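PDB 4CN8: proximal thread matrix protein 1 from Mytilus galloprovincialis, which binds zinc and, with two von Willebrand factor A domains, probably serves in the matrix of the proximal mussel byssal thread. Local coordinates for residues A253-V258 with V364-T369; D370-G375 with G401-E406. All coordinates share one frame; numbering follows the deposited sequence.

In the fold
Both contacts belong to the second von Willebrand factor A domain. Contact 1 is a buried strand pair in its six-stranded sheet. Contact 2 lies at the surface, where the chain leaves that sheet. The two follow directly on each other, because the segments 364-369 and 370-375 are consecutive in the chain. Their centres are about 17 Å apart. They touch where T369 O packs 4.2 Å from F402 CB. Strand 253-260 also ends near this loop, and D260 OD2 accepts a hydrogen bond from D370 N. The annotated zinc ligands lie away from both contacts, and the sulfate beside contact 2 is probably from the crystallisation liquor.

Contact 1: A253-V258 with V364-T369; sequences ADIAFV and VVILLT
I255 to V258 pair with V364 to L367 as neighbouring parallel strands, with axes 4.8 Å apart. Backbone hydrogen bonds form a ladder of five. D254 O accepts from V364 N, and A256 N donates to V364 O. A256 O then accepts from I366 N, V258 N donates to I366 O at an N-H...O angle of 177°, and V258 O accepts from L368 N. Weaker CA-H...O contacts fill in between. One joins V365 CA to A256 O at 3.4 Å.

Apolar contacts line both faces. On one, I366 carries the contact. Its CG1 lies anti to the carbonyl carbon (chi1 -56°), and the chain runs on to a CD1 that meets two partners. That methyl is 3.9 Å from F257 CE1, approaching the ring obliquely, and it also touches I255 CG2. M280 and I283 of helix 272-284 pack on F257 here. On the other face V258 spreads its two methyls: CG2 goes to V365 CG1 at 3.7 Å, and CG1 goes to L367 CD2 at 3.6 Å. F302 of strand 296-302 adjoins V258 and L367.

Near the start of strand 253-260 the D254 side chain leads away from the partner strand, and its OD1 forms a salt bridge with R353 NE. Strands 253-260 and 362-369 are the central pair of a doubly wound alpha/beta sheet, the core of the von Willebrand factor A fold.

Contact 2: D370-G375 with G401-E406; sequences DGQNNG and GFLKSE. With SO4 (sulfate ion), chain E.
The loop after strand 362-369 lies at the C-terminal end of the parallel strands of the von Willebrand factor A domain, the end that carries a metal-ion-dependent adhesion site in many relatives. Here its G371 to N373 lie against G401 to L403, just before helix 404-410, and E406 in its first turn. By sequence, D370 probably corresponds to D174, a zinc ligand of the first domain. Its OD2 is hydrogen-bonded to S264 OG.

E406 ties the loop to the helix. CG lies anti to the carbonyl carbon (chi1 -73°) and the chain is extended beyond it, which carries the carboxylate over to the loop. OE1 accepts the backbone N-H of N373 at 3.1 Å, through its syn lone pair. The N-H...O angle is 162°. A water donates a second bond to the same oxygen. This water also donates to G371 O and accepts from L403 N at 2.8 Å. It therefore bridges both backbones and the carboxylate. Two bonds on OE1 would help fix the rotation of the carboxylate. L403 is the N-cap residue of the helix.

Van der Waals contacts flank this network. G371 CA makes a CA-H...O contact with G401 O at 3.6 Å. F402 CB packs on G371 O at 3.7 Å, while its ring leads away from the loop. The side chain of Q372 crosses that of L403 obliquely, with its NE2 3.7 Å from L403 CD1. N373 reaches the other way, and its OD1 accepts from G339 N.

K404 turns away from the loop, and its NZ donates to O2 of a sulfate at 2.6 Å, an anion also held by T419 OG1.

Contact 1: A253-V258 with V364-T369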
loop_
_atom_site.group_PDB
_atom_site.type_symbol
_atom_site.label_atom_id
_atom_site.label_comp_id
_atom_site.label_asym_id
_atom_site.label_seq_id
_atom_site.Cartn_x
_atom_site.Cartn_y
_atom_site.Cartn_z
ATOM N N ALA A 253 -16.879 -6.351 -2.175
ATOM C CA ALA A 253 -15.817 -6.450 -1.180
ATOM C C ALA A 253 -16.213 -7.383 -0.038
ATOM O O ALA A 253 -17.394 -7.574 0.242
ATOM C CB ALA A 253 -15.489 -5.087 -0.644
ATOM N N ASP A 254 -15.211 -7.970 0.606
ATOM C CA ASP A 254 -15.412 -8.735 1.829
ATOM C C ASP A 254 -14.734 -7.990 2.969
ATOM O O ASP A 254 -13.511 -7.911 3.035
ATOM C CB ASP A 254 -14.825 -10.141 1.696
ATOM C CG ASP A 254 -15.667 -11.044 0.820
ATOM O OD1 ASP A 254 -16.891 -10.808 0.727
ATOM O OD2 ASP A 254 -15.109 -11.990 0.225
ATOM N N ILE A 255 -15.535 -7.443 3.871
ATOM C CA ILE A 255 -15.010 -6.571 4.908
ATOM C C ILE A 255 -15.232 -7.153 6.283
ATOM O O ILE A 255 -16.364 -7.406 6.694
ATOM C CB ILE A 255 -15.653 -5.177 4.833
ATOM C CG1 ILE A 255 -15.226 -4.494 3.539
ATOM C CG2 ILE A 255 -15.254 -4.333 6.036
ATOM C CD1 ILE A 255 -15.850 -3.152 3.325
ATOM N N ALA A 256 -14.133 -7.352 6.994
ATOM C CA ALA A 256 -14.170 -7.887 8.340
ATOM C C ALA A 256 -13.811 -6.810 9.341
ATOM O O ALA A 256 -12.728 -6.237 9.289
ATOM C CB ALA A 256 -13.197 -9.048 8.473
ATOM N N PHE A 257 -14.724 -6.538 10.260
ATOM C CA PHE A 257 -14.407 -5.686 11.385
ATOM C C PHE A 257 -13.736 -6.551 12.421
ATOM O O PHE A 257 -14.241 -7.610 12.765
ATOM C CB PHE A 257 -15.664 -5.060 11.978
ATOM C CG PHE A 257 -16.352 -4.096 11.061
ATOM C CD1 PHE A 257 -15.828 -2.845 10.831
ATOM C CD2 PHE A 257 -17.534 -4.440 10.441
ATOM C CE1 PHE A 257 -16.469 -1.951 9.995
ATOM C CE2 PHE A 257 -18.178 -3.549 9.606
ATOM C CZ PHE A 257 -17.644 -2.303 9.384
ATOM N N VAL A 258 -12.578 -6.115 12.890
ATOM C CA VAL A 258 -11.868 -6.819 13.943
ATOM C C VAL A 258 -11.687 -5.836 15.090
ATOM O O VAL A 258 -10.717 -5.091 15.133
ATOM C CB VAL A 258 -10.516 -7.374 13.433
ATOM C CG1 VAL A 258 -9.789 -8.134 14.525
ATOM C CG2 VAL A 258 -10.759 -8.287 12.264
ATOM N N VAL A 364 -10.747 -6.973 2.912
ATOM C CA VAL A 364 -10.318 -5.885 3.777
ATOM C C VAL A 364 -10.572 -6.204 5.251
ATOM O O VAL A 364 -11.626 -6.730 5.616
ATOM C CB VAL A 364 -11.084 -4.583 3.461
ATOM C CG1 VAL A 364 -10.427 -3.418 4.148
ATOM C CG2 VAL A 364 -11.145 -4.336 1.975
ATOM N N VAL A 365 -9.602 -5.865 6.091
ATOM C CA VAL A 365 -9.775 -5.914 7.535
ATOM C C VAL A 365 -9.707 -4.505 8.104
ATOM O O VAL A 365 -8.775 -3.753 7.813
ATOM C CB VAL A 365 -8.669 -6.750 8.204
ATOM C CG1 VAL A 365 -8.650 -6.529 9.711
ATOM C CG2 VAL A 365 -8.851 -8.218 7.895
ATOM N N ILE A 366 -10.693 -4.153 8.919
ATOM C CA ILE A 366 -10.659 -2.904 9.664
ATOM C C ILE A 366 -10.455 -3.215 11.148
ATOM O O ILE A 366 -11.343 -3.737 11.808
ATOM C CB ILE A 366 -11.943 -2.086 9.441
ATOM C CG1 ILE A 366 -12.148 -1.854 7.940
ATOM C CG2 ILE A 366 -11.875 -0.760 10.192
ATOM C CD1 ILE A 366 -13.464 -1.180 7.579
ATOM N N LEU A 367 -9.262 -2.910 11.647
ATOM C CA LEU A 367 -8.862 -3.214 13.022
ATOM C C LEU A 367 -9.042 -1.993 13.911
ATOM O O LEU A 367 -8.651 -0.888 13.545
ATOM C CB LEU A 367 -7.383 -3.647 13.029
ATOM C CG LEU A 367 -6.666 -4.228 14.265
ATOM C CD1 LEU A 367 -6.632 -3.260 15.428
ATOM C CD2 LEU A 367 -7.284 -5.544 14.701
ATOM N N LEU A 368 -9.636 -2.186 15.080
ATOM C CA LEU A 368 -9.710 -1.113 16.054
ATOM C C LEU A 368 -9.331 -1.629 17.441
ATOM O O LEU A 368 -9.824 -2.665 17.878
ATOM C CB LEU A 368 -11.106 -0.489 16.058
ATOM C CG LEU A 368 -11.261 0.812 16.857
ATOM C CD1 LEU A 368 -12.529 1.536 16.448
ATOM C CD2 LEU A 368 -11.273 0.567 18.362
ATOM N N THR A 369 -8.434 -0.916 18.116
ATOM C CA THR A 369 -8.096 -1.240 19.503
ATOM C C THR A 369 -7.857 0.011 20.338
ATOM O O THR A 369 -7.405 1.033 19.825
ATOM C CB THR A 369 -6.855 -2.151 19.595
ATOM O OG1 THR A 369 -6.365 -2.161 20.940
ATOM C CG2 THR A 369 -5.759 -1.659 18.680
#

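Contact 2: D370-G375 with G401-E406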
loop_
_atom_site.group_PDB
_atom_site.type_symbol
_atom_site.label_atom_id
_atom_site.label_comp_id
_atom_site.label_asym_id
_atom_site.label_seq_id
_atom_site.Cartn_x
_atom_site.Cartn_y
_atom_site.Cartn_z
ATOM N N ASP A 370 -8.182 -0.067 21.624
ATOM C CA ASP A 370 -7.896 1.034 22.534
ATOM C C ASP A 370 -6.754 0.650 23.466
ATOM O O ASP A 370 -6.445 1.371 24.417
ATOM C CB ASP A 370 -9.145 1.444 23.323
ATOM C CG ASP A 370 -9.368 0.607 24.571
ATOM O OD1 ASP A 370 -8.878 -0.542 24.648
ATOM O OD2 ASP A 370 -10.057 1.109 25.482
ATOM N N GLY A 371 -6.117 -0.481 23.170
ATOM C CA GLY A 371 -5.013 -0.972 23.978
ATOM C C GLY A 371 -3.909 -1.637 23.173
ATOM O O GLY A 371 -4.044 -1.860 21.971
ATOM N N GLN A 372 -2.805 -1.935 23.850
ATOM C CA GLN A 372 -1.685 -2.650 23.249
ATOM C C GLN A 372 -1.896 -4.156 23.370
ATOM O O GLN A 372 -2.567 -4.628 24.289
ATOM C CB GLN A 372 -0.369 -2.242 23.922
ATOM C CG GLN A 372 -0.279 -2.624 25.395
ATOM C CD GLN A 372 0.437 -1.578 26.234
ATOM O OE1 GLN A 372 -0.072 -1.143 27.269
ATOM N NE2 GLN A 372 1.624 -1.173 25.791
ATOM N N ASN A 373 -1.316 -4.906 22.438
ATOM C CA ASN A 373 -1.528 -6.347 22.371
ATOM C C ASN A 373 -1.097 -7.061 23.656
ATOM O O ASN A 373 -0.081 -6.720 24.260
ATOM C CB ASN A 373 -0.808 -6.925 21.151
ATOM C CG ASN A 373 -1.086 -8.400 20.952
ATOM O OD1 ASN A 373 -2.230 -8.809 20.765
ATOM N ND2 ASN A 373 -0.036 -9.207 20.974
ATOM N N ASN A 374 -1.887 -8.046 24.072
ATOM C CA ASN A 374 -1.662 -8.725 25.346
ATOM C C ASN A 374 -0.509 -9.714 25.295
ATOM O O ASN A 374 0.287 -9.788 26.229
ATOM C CB ASN A 374 -2.926 -9.453 25.801
ATOM C CG ASN A 374 -3.280 -10.633 24.905
ATOM O OD1 ASN A 374 -2.548 -10.969 23.974
ATOM N ND2 ASN A 374 -4.409 -11.273 25.191
ATOM N N GLY A 375 -0.430 -10.488 24.214
ATOM C CA GLY A 375 0.683 -11.403 24.036
ATOM C C GLY A 375 0.385 -12.689 23.292
ATOM O O GLY A 375 1.217 -13.164 22.520
ATOM N N GLY A 401 -3.668 4.234 25.235
ATOM C CA GLY A 401 -3.147 2.964 25.705
ATOM C C GLY A 401 -2.691 2.018 24.614
ATOM O O GLY A 401 -2.139 0.959 24.900
ATOM N N PHE A 402 -2.917 2.383 23.361
ATOM C CA PHE A 402 -2.460 1.553 22.258
ATOM C C PHE A 402 -1.058 1.978 21.838
ATOM O O PHE A 402 -0.607 3.074 22.167
ATOM C CB PHE A 402 -3.414 1.667 21.071
ATOM C CG PHE A 402 -3.396 3.017 20.414
ATOM C CD1 PHE A 402 -2.404 3.350 19.514
ATOM C CD2 PHE A 402 -4.371 3.951 20.701
ATOM C CE1 PHE A 402 -2.387 4.590 18.920
ATOM C CE2 PHE A 402 -4.354 5.188 20.111
ATOM C CZ PHE A 402 -3.366 5.509 19.222
ATOM N N LEU A 403 -0.375 1.107 21.109
ATOM C CA LEU A 403 0.932 1.434 20.561
ATOM C C LEU A 403 0.825 1.673 19.055
ATOM O O LEU A 403 0.590 0.742 18.273
ATOM C CB LEU A 403 1.936 0.314 20.854
ATOM C CG LEU A 403 2.648 0.377 22.206
ATOM C CD1 LEU A 403 3.304 -0.954 22.521
ATOM C CD2 LEU A 403 3.684 1.486 22.208
ATOM N N LYS A 404 0.997 2.929 18.654
ATOM C CA LYS A 404 0.974 3.280 17.243
ATOM C C LYS A 404 1.995 2.455 16.444
ATOM O O LYS A 404 1.789 2.195 15.262
ATOM C CB LYS A 404 1.205 4.783 17.065
ATOM C CG LYS A 404 1.041 5.267 15.637
ATOM C CD LYS A 404 0.867 6.780 15.563
ATOM C CE LYS A 404 1.038 7.287 14.136
ATOM N NZ LYS A 404 0.212 8.497 13.840
ATOM N N SER A 405 3.070 2.015 17.087
ATOM C CA SER A 405 4.067 1.193 16.407
ATOM C C SER A 405 3.476 -0.162 16.012
ATOM O O SER A 405 3.821 -0.708 14.964
ATOM C CB SER A 405 5.300 0.979 17.293
ATOM O OG SER A 405 5.178 -0.209 18.058
ATOM N N GLU A 406 2.603 -0.711 16.857
ATOM C CA GLU A 406 1.937 -1.977 16.545
ATOM C C GLU A 406 0.969 -1.813 15.379
ATOM O O GLU A 406 0.821 -2.714 14.553
ATOM C CB GLU A 406 1.164 -2.511 17.752
ATOM C CG GLU A 406 2.022 -3.067 18.861
ATOM C CD GLU A 406 1.198 -3.572 20.028
ATOM O OE1 GLU A 406 -0.015 -3.265 20.092
ATOM O OE2 GLU A 406 1.766 -4.280 20.885
HETATM S S SO4 E . -1.013 10.741 16.453
HETATM O O1 SO4 E . 0.210 11.450 16.094
HETATM O O2 SO4 E . -1.389 9.870 15.343
HETATM O O3 SO4 E . -2.095 11.694 16.724
HETATM O O4 SO4 E . -0.787 9.930 17.645
HETATM O O HOH W 1 -1.644 -1.181 20.240
#